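Local coordinates for EGF family domain-containing protein (Toxoplasma gondii, PDB 4Z80) that probably serves as an apical membrane antigen that binds a RON2-type partner to form the moving junction during invasion of host cells, at residues A[188-200]-A[208-222]. Sequence-based numbering, arbitrary orientation.
Sequences ESNPLRFLDTTQR and EYAFHGKGGHKGYDY
The ring of Phe-194 lies between two aromatic side chains of 208-222, turning an edge to the face of each. Its CZ approaches CG and CD2 of Tyr-222, the planes of that pair inclined at 61° and the centroids 5.1 Å apart. The CB-bearing end meets Phe-211, whose centroid is 5.9 Å from that of Phe-194. CG stands anti to the backbone N (chi1 -178°), which carries the ring across to the other segment while CB packs against CE1 of Phe-211. A flat, wholly apolar ring suits this place, able to pack against both neighbours with Tyr-209 O in line with its edge. Branched Leu-195 sets CD2 over the centre of the Phe-194 ring and, 3.5 Å away, against CE1 of Tyr-222. Leu-192 adds its CG and CD2 beside Phe-211.

The backbones are tied by the hydrogen bond from Tyr-209 N to Phe-194 O (2.7 Å), next to the antiparallel non-hydrogen-bonded pair Leu-195 and Glu-208. Where the chains diverge, one water donates to both Arg-193 O and Ala-210 O. The long Tyr-209 ring passes Asp-196 CB at its edge and reaches across to donate its hydroxyl to Gln-199 OE1 (2.6 Å), in the carbonyl plane, on a lone pair; Gln-199's extended chain brings this neutral acceptor, its amide 70° from the ring. In the type I turn Asp-196 to Gln-199, Asp-196 OD1 accepts from Thr-198 OG1 (2.6 Å) and, closing an Asx turn, Thr-198 N, both from one face; a carboxylate and a hydroxyl suit these places. OD2 bridges to Lys-244.

Met-23 and Ile-25 of the bound peptide chain pack on Phe-194 and Leu-195. The chemistry is consistent with an apolar surface, backed by Phe-211 and Tyr-222, against which the peptide packs, with polar bonds fixing the adjoining turn.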
loop_
_atom_site.group_PDB
_atom_site.type_symbol
_atom_site.label_atom_id
_atom_site.label_comp_id
_atom_site.label_asym_id
_atom_site.label_seq_id
_atom_site.Cartn_x
_atom_site.Cartn_y
_atom_site.Cartn_z
ATOM N N GLU A 188 -11.400 -11.199 19.358
ATOM C CA GLU A 188 -11.328 -11.658 20.746
ATOM C C GLU A 188 -10.835 -13.088 20.866
ATOM O O GLU A 188 -9.952 -13.394 21.665
ATOM C CB GLU A 188 -12.703 -11.581 21.402
ATOM C CG GLU A 188 -12.987 -10.331 22.178
ATOM C CD GLU A 188 -14.307 -10.427 22.916
ATOM O OE1 GLU A 188 -14.482 -11.393 23.692
ATOM O OE2 GLU A 188 -15.172 -9.553 22.712
ATOM N N SER A 189 -11.437 -13.965 20.068
ATOM C CA SER A 189 -11.195 -15.397 20.171
ATOM C C SER A 189 -9.980 -15.851 19.371
ATOM O O SER A 189 -9.471 -16.950 19.583
ATOM C CB SER A 189 -12.433 -16.164 19.706
ATOM O OG SER A 189 -12.777 -15.817 18.377
ATOM N N ASN A 190 -9.520 -15.008 18.450
ATOM C CA ASN A 190 -8.345 -15.319 17.644
ATOM C C ASN A 190 -7.513 -14.060 17.413
ATOM O O ASN A 190 -7.526 -13.487 16.323
ATOM C CB ASN A 190 -8.758 -15.937 16.312
ATOM C CG ASN A 190 -7.579 -16.482 15.531
ATOM O OD1 ASN A 190 -6.558 -16.859 16.107
ATOM N ND2 ASN A 190 -7.716 -16.536 14.211
ATOM N N PRO A 191 -6.797 -13.612 18.449
ATOM C CA PRO A 191 -6.088 -12.339 18.302
ATOM C C PRO A 191 -4.816 -12.449 17.473
ATOM O O PRO A 191 -4.247 -13.530 17.297
ATOM C CB PRO A 191 -5.767 -11.946 19.745
ATOM C CG PRO A 191 -5.717 -13.226 20.489
ATOM C CD PRO A 191 -6.699 -14.151 19.817
ATOM N N LEU A 192 -4.392 -11.305 16.949
ATOM C CA LEU A 192 -3.153 -11.199 16.205
ATOM C C LEU A 192 -2.026 -10.946 17.194
ATOM O O LEU A 192 -2.049 -9.954 17.912
ATOM C CB LEU A 192 -3.254 -10.073 15.183
ATOM C CG LEU A 192 -2.108 -9.875 14.189
ATOM C CD1 LEU A 192 -1.874 -11.120 13.348
ATOM C CD2 LEU A 192 -2.426 -8.666 13.314
ATOM N N ARG A 193 -1.051 -11.848 17.231
ATOM C CA ARG A 193 -0.028 -11.811 18.275
ATOM C C ARG A 193 1.217 -11.029 17.872
ATOM O O ARG A 193 1.776 -11.250 16.798
ATOM C CB ARG A 193 0.403 -13.230 18.651
ATOM C CG ARG A 193 -0.721 -14.168 19.041
ATOM C CD ARG A 193 -1.082 -14.066 20.505
ATOM N NE ARG A 193 -2.068 -15.082 20.868
ATOM C CZ ARG A 193 -2.884 -14.996 21.911
ATOM N NH1 ARG A 193 -2.844 -13.939 22.715
ATOM N NH2 ARG A 193 -3.753 -15.967 22.147
ATOM N N PHE A 194 1.658 -10.138 18.754
ATOM C CA PHE A 194 2.937 -9.453 18.605
ATOM C C PHE A 194 3.942 -10.145 19.510
ATOM O O PHE A 194 4.943 -10.685 19.046
ATOM C CB PHE A 194 2.800 -7.969 18.966
ATOM C CG PHE A 194 4.071 -7.156 18.807
ATOM C CD1 PHE A 194 5.065 -7.514 17.912
ATOM C CD2 PHE A 194 4.247 -6.010 19.564
ATOM C CE1 PHE A 194 6.210 -6.736 17.783
ATOM C CE2 PHE A 194 5.387 -5.232 19.435
ATOM C CZ PHE A 194 6.364 -5.596 18.550
ATOM N N LEU A 195 3.651 -10.126 20.806
ATOM C CA LEU A 195 4.408 -10.900 21.785
ATOM C C LEU A 195 3.524 -12.058 22.222
ATOM O O LEU A 195 2.582 -11.872 22.986
ATOM C CB LEU A 195 4.823 -10.032 22.972
ATOM C CG LEU A 195 5.407 -8.675 22.581
ATOM C CD1 LEU A 195 5.808 -7.884 23.818
ATOM C CD2 LEU A 195 6.587 -8.839 21.628
ATOM N N ASP A 196 3.818 -13.240 21.694
ATOM C CA ASP A 196 3.002 -14.422 21.942
ATOM C C ASP A 196 3.396 -15.069 23.261
ATOM O O ASP A 196 4.391 -15.785 23.344
ATOM C CB ASP A 196 3.147 -15.426 20.800
ATOM C CG ASP A 196 2.135 -16.553 20.888
ATOM O OD1 ASP A 196 1.391 -16.608 21.890
ATOM O OD2 ASP A 196 2.087 -17.383 19.957
ATOM N N THR A 197 2.598 -14.811 24.286
ATOM C CA THR A 197 2.910 -15.264 25.633
ATOM C C THR A 197 2.541 -16.732 25.829
ATOM O O THR A 197 2.873 -17.330 26.855
ATOM C CB THR A 197 2.183 -14.396 26.671
ATOM O OG1 THR A 197 0.773 -14.436 26.422
ATOM C CG2 THR A 197 2.674 -12.951 26.579
ATOM N N THR A 198 1.865 -17.313 24.840
ATOM C CA THR A 198 1.532 -18.732 24.874
ATOM C C THR A 198 2.725 -19.585 24.436
ATOM O O THR A 198 2.654 -20.815 24.453
ATOM C CB THR A 198 0.320 -19.059 23.972
ATOM O OG1 THR A 198 0.702 -18.977 22.594
ATOM C CG2 THR A 198 -0.835 -18.099 24.241
ATOM N N GLN A 199 3.818 -18.928 24.051
ATOM C CA GLN A 199 5.042 -19.614 23.647
ATOM C C GLN A 199 6.247 -19.012 24.363
ATOM O O GLN A 199 7.005 -18.230 23.786
ATOM C CB GLN A 199 5.228 -19.536 22.127
ATOM C CG GLN A 199 4.079 -20.147 21.334
ATOM C CD GLN A 199 4.220 -19.943 19.832
ATOM O OE1 GLN A 199 5.089 -19.201 19.374
ATOM N NE2 GLN A 199 3.359 -20.602 19.059
ATOM N N ARG A 200 6.418 -19.382 25.628
ATOM C CA ARG A 200 7.524 -18.873 26.428
ATOM C C ARG A 200 8.854 -19.452 25.960
ATOM O O ARG A 200 8.890 -20.476 25.274
ATOM C CB ARG A 200 7.309 -19.197 27.909
ATOM C CG ARG A 200 6.070 -18.559 28.522
ATOM C CD ARG A 200 6.058 -18.736 30.033
ATOM N NE ARG A 200 5.762 -17.480 30.723
ATOM C CZ ARG A 200 6.346 -17.074 31.848
ATOM N NH1 ARG A 200 7.276 -17.815 32.442
ATOM N NH2 ARG A 200 5.997 -15.912 32.387
ATOM N N GLU A 208 8.503 -13.474 19.983
ATOM C CA GLU A 208 8.237 -12.231 19.261
ATOM C C GLU A 208 7.832 -12.492 17.816
ATOM O O GLU A 208 8.519 -13.209 17.093
ATOM C CB GLU A 208 9.471 -11.327 19.295
ATOM C CG GLU A 208 9.269 -9.970 18.622
ATOM C CD GLU A 208 10.563 -9.186 18.470
ATOM O OE1 GLU A 208 11.571 -9.555 19.113
ATOM O OE2 GLU A 208 10.567 -8.196 17.707
ATOM N N TYR A 209 6.716 -11.891 17.409
ATOM C CA TYR A 209 6.277 -11.914 16.022
ATOM C C TYR A 209 6.091 -10.469 15.558
ATOM O O TYR A 209 6.921 -9.620 15.870
ATOM C CB TYR A 209 4.991 -12.741 15.873
ATOM C CG TYR A 209 5.190 -14.211 16.182
ATOM C CD1 TYR A 209 5.909 -15.029 15.319
ATOM C CD2 TYR A 209 4.663 -14.775 17.335
ATOM C CE1 TYR A 209 6.095 -16.370 15.591
ATOM C CE2 TYR A 209 4.845 -16.119 17.617
ATOM C CZ TYR A 209 5.561 -16.908 16.741
ATOM O OH TYR A 209 5.752 -18.243 17.009
ATOM N N ALA A 210 5.007 -10.195 14.840
ATOM C CA ALA A 210 4.731 -8.863 14.306
ATOM C C ALA A 210 3.316 -8.846 13.765
ATOM O O ALA A 210 2.789 -9.893 13.397
ATOM C CB ALA A 210 5.711 -8.511 13.216
ATOM N N PHE A 211 2.695 -7.669 13.706
ATOM C CA PHE A 211 1.377 -7.565 13.080
ATOM C C PHE A 211 1.452 -7.625 11.546
ATOM O O PHE A 211 0.437 -7.855 10.890
ATOM C CB PHE A 211 0.667 -6.271 13.484
ATOM C CG PHE A 211 0.246 -6.207 14.935
ATOM C CD1 PHE A 211 0.246 -7.332 15.756
ATOM C CD2 PHE A 211 -0.164 -5.001 15.478
ATOM C CE1 PHE A 211 -0.160 -7.236 17.081
ATOM C CE2 PHE A 211 -0.562 -4.906 16.798
ATOM C CZ PHE A 211 -0.559 -6.022 17.598
ATOM N N HIS A 212 2.641 -7.405 10.988
ATOM C CA HIS A 212 2.857 -7.413 9.544
ATOM C C HIS A 212 4.342 -7.603 9.261
ATOM O O HIS A 212 5.179 -7.363 10.130
ATOM C CB HIS A 212 2.361 -6.110 8.917
ATOM C CG HIS A 212 3.135 -4.910 9.351
ATOM N ND1 HIS A 212 4.025 -4.260 8.522
ATOM C CD2 HIS A 212 3.177 -4.261 10.537
ATOM C CE1 HIS A 212 4.567 -3.246 9.176
ATOM N NE2 HIS A 212 4.075 -3.228 10.403
ATOM N N GLY A 213 4.664 -8.032 8.044
ATOM C CA GLY A 213 6.041 -8.242 7.638
ATOM C C GLY A 213 6.547 -9.634 7.936
ATOM O O GLY A 213 5.911 -10.392 8.668
ATOM N N LYS A 214 7.697 -9.965 7.359
ATOM C CA LYS A 214 8.300 -11.282 7.532
ATOM C C LYS A 214 9.633 -11.211 8.272
ATOM O O LYS A 214 10.352 -12.211 8.368
ATOM C CB LYS A 214 8.471 -11.956 6.173
ATOM C CG LYS A 214 7.133 -12.408 5.591
ATOM C CD LYS A 214 7.284 -13.474 4.532
ATOM C CE LYS A 214 5.938 -14.090 4.199
ATOM N NZ LYS A 214 6.059 -15.244 3.278
ATOM N N GLY A 215 9.946 -10.034 8.810
ATOM C CA GLY A 215 11.089 -9.865 9.691
ATOM C C GLY A 215 12.343 -9.373 9.001
ATOM O O GLY A 215 12.448 -9.395 7.768
ATOM N N GLY A 216 13.293 -8.915 9.807
ATOM C CA GLY A 216 14.615 -8.565 9.322
ATOM C C GLY A 216 14.816 -7.080 9.110
ATOM O O GLY A 216 15.858 -6.674 8.604
ATOM N N HIS A 217 13.836 -6.276 9.515
ATOM C CA HIS A 217 13.845 -4.842 9.221
ATOM C C HIS A 217 14.246 -4.003 10.426
ATOM O O HIS A 217 14.128 -4.448 11.567
ATOM C CB HIS A 217 12.465 -4.396 8.739
ATOM C CG HIS A 217 11.904 -5.249 7.648
ATOM N ND1 HIS A 217 12.491 -5.343 6.404
ATOM C CD2 HIS A 217 10.816 -6.054 7.613
ATOM C CE1 HIS A 217 11.785 -6.168 5.650
ATOM N NE2 HIS A 217 10.763 -6.610 6.360
ATOM N N LYS A 218 14.711 -2.781 10.170
ATOM C CA LYS A 218 15.041 -1.850 11.237
ATOM C C LYS A 218 13.777 -1.206 11.784
ATOM O O LYS A 218 13.042 -0.540 11.048
ATOM C CB LYS A 218 16.015 -0.780 10.729
ATOM C CG LYS A 218 17.381 -1.343 10.362
ATOM C CD LYS A 218 18.216 -0.346 9.565
ATOM C CE LYS A 218 19.346 -1.041 8.804
ATOM N NZ LYS A 218 18.828 -1.988 7.770
ATOM N N GLY A 219 13.527 -1.395 13.078
ATOM C CA GLY A 219 12.301 -0.925 13.697
ATOM C C GLY A 219 12.491 -0.438 15.121
ATOM O O GLY A 219 13.602 -0.422 15.656
ATOM N N TYR A 220 11.392 -0.026 15.735
ATOM C CA TYR A 220 11.456 0.572 17.054
ATOM C C TYR A 220 11.747 -0.485 18.105
ATOM O O TYR A 220 11.455 -1.662 17.919
ATOM C CB TYR A 220 10.161 1.332 17.374
ATOM C CG TYR A 220 8.991 0.563 17.972
ATOM C CD1 TYR A 220 8.166 -0.235 17.187
ATOM C CD2 TYR A 220 8.666 0.715 19.314
ATOM C CE1 TYR A 220 7.076 -0.890 17.734
ATOM C CE2 TYR A 220 7.579 0.066 19.867
ATOM C CZ TYR A 220 6.792 -0.739 19.075
ATOM O OH TYR A 220 5.705 -1.375 19.633
ATOM N N ASP A 221 12.381 -0.035 19.183
ATOM C CA ASP A 221 12.750 -0.888 20.307
ATOM C C ASP A 221 11.539 -1.039 21.225
ATOM O O ASP A 221 11.336 -0.244 22.139
ATOM C CB ASP A 221 13.949 -0.278 21.034
ATOM C CG ASP A 221 14.416 -1.114 22.211
ATOM O OD1 ASP A 221 13.861 -2.210 22.427
ATOM O OD2 ASP A 221 15.353 -0.665 22.904
ATOM N N TYR A 222 10.724 -2.053 20.958
ATOM C CA TYR A 222 9.476 -2.231 21.689
ATOM C C TYR A 222 9.763 -2.630 23.128
ATOM O O TYR A 222 9.004 -2.298 24.025
ATOM C CB TYR A 222 8.582 -3.295 21.021
ATOM C CG TYR A 222 9.029 -4.713 21.301
ATOM C CD1 TYR A 222 8.670 -5.354 22.485
ATOM C CD2 TYR A 222 9.821 -5.401 20.397
ATOM C CE1 TYR A 222 9.098 -6.638 22.756
ATOM C CE2 TYR A 222 10.247 -6.686 20.656
ATOM C CZ TYR A 222 9.884 -7.300 21.837
ATOM O OH TYR A 222 10.309 -8.581 22.097
HETATM O O HOH W 1 1.634 -12.177 14.210
#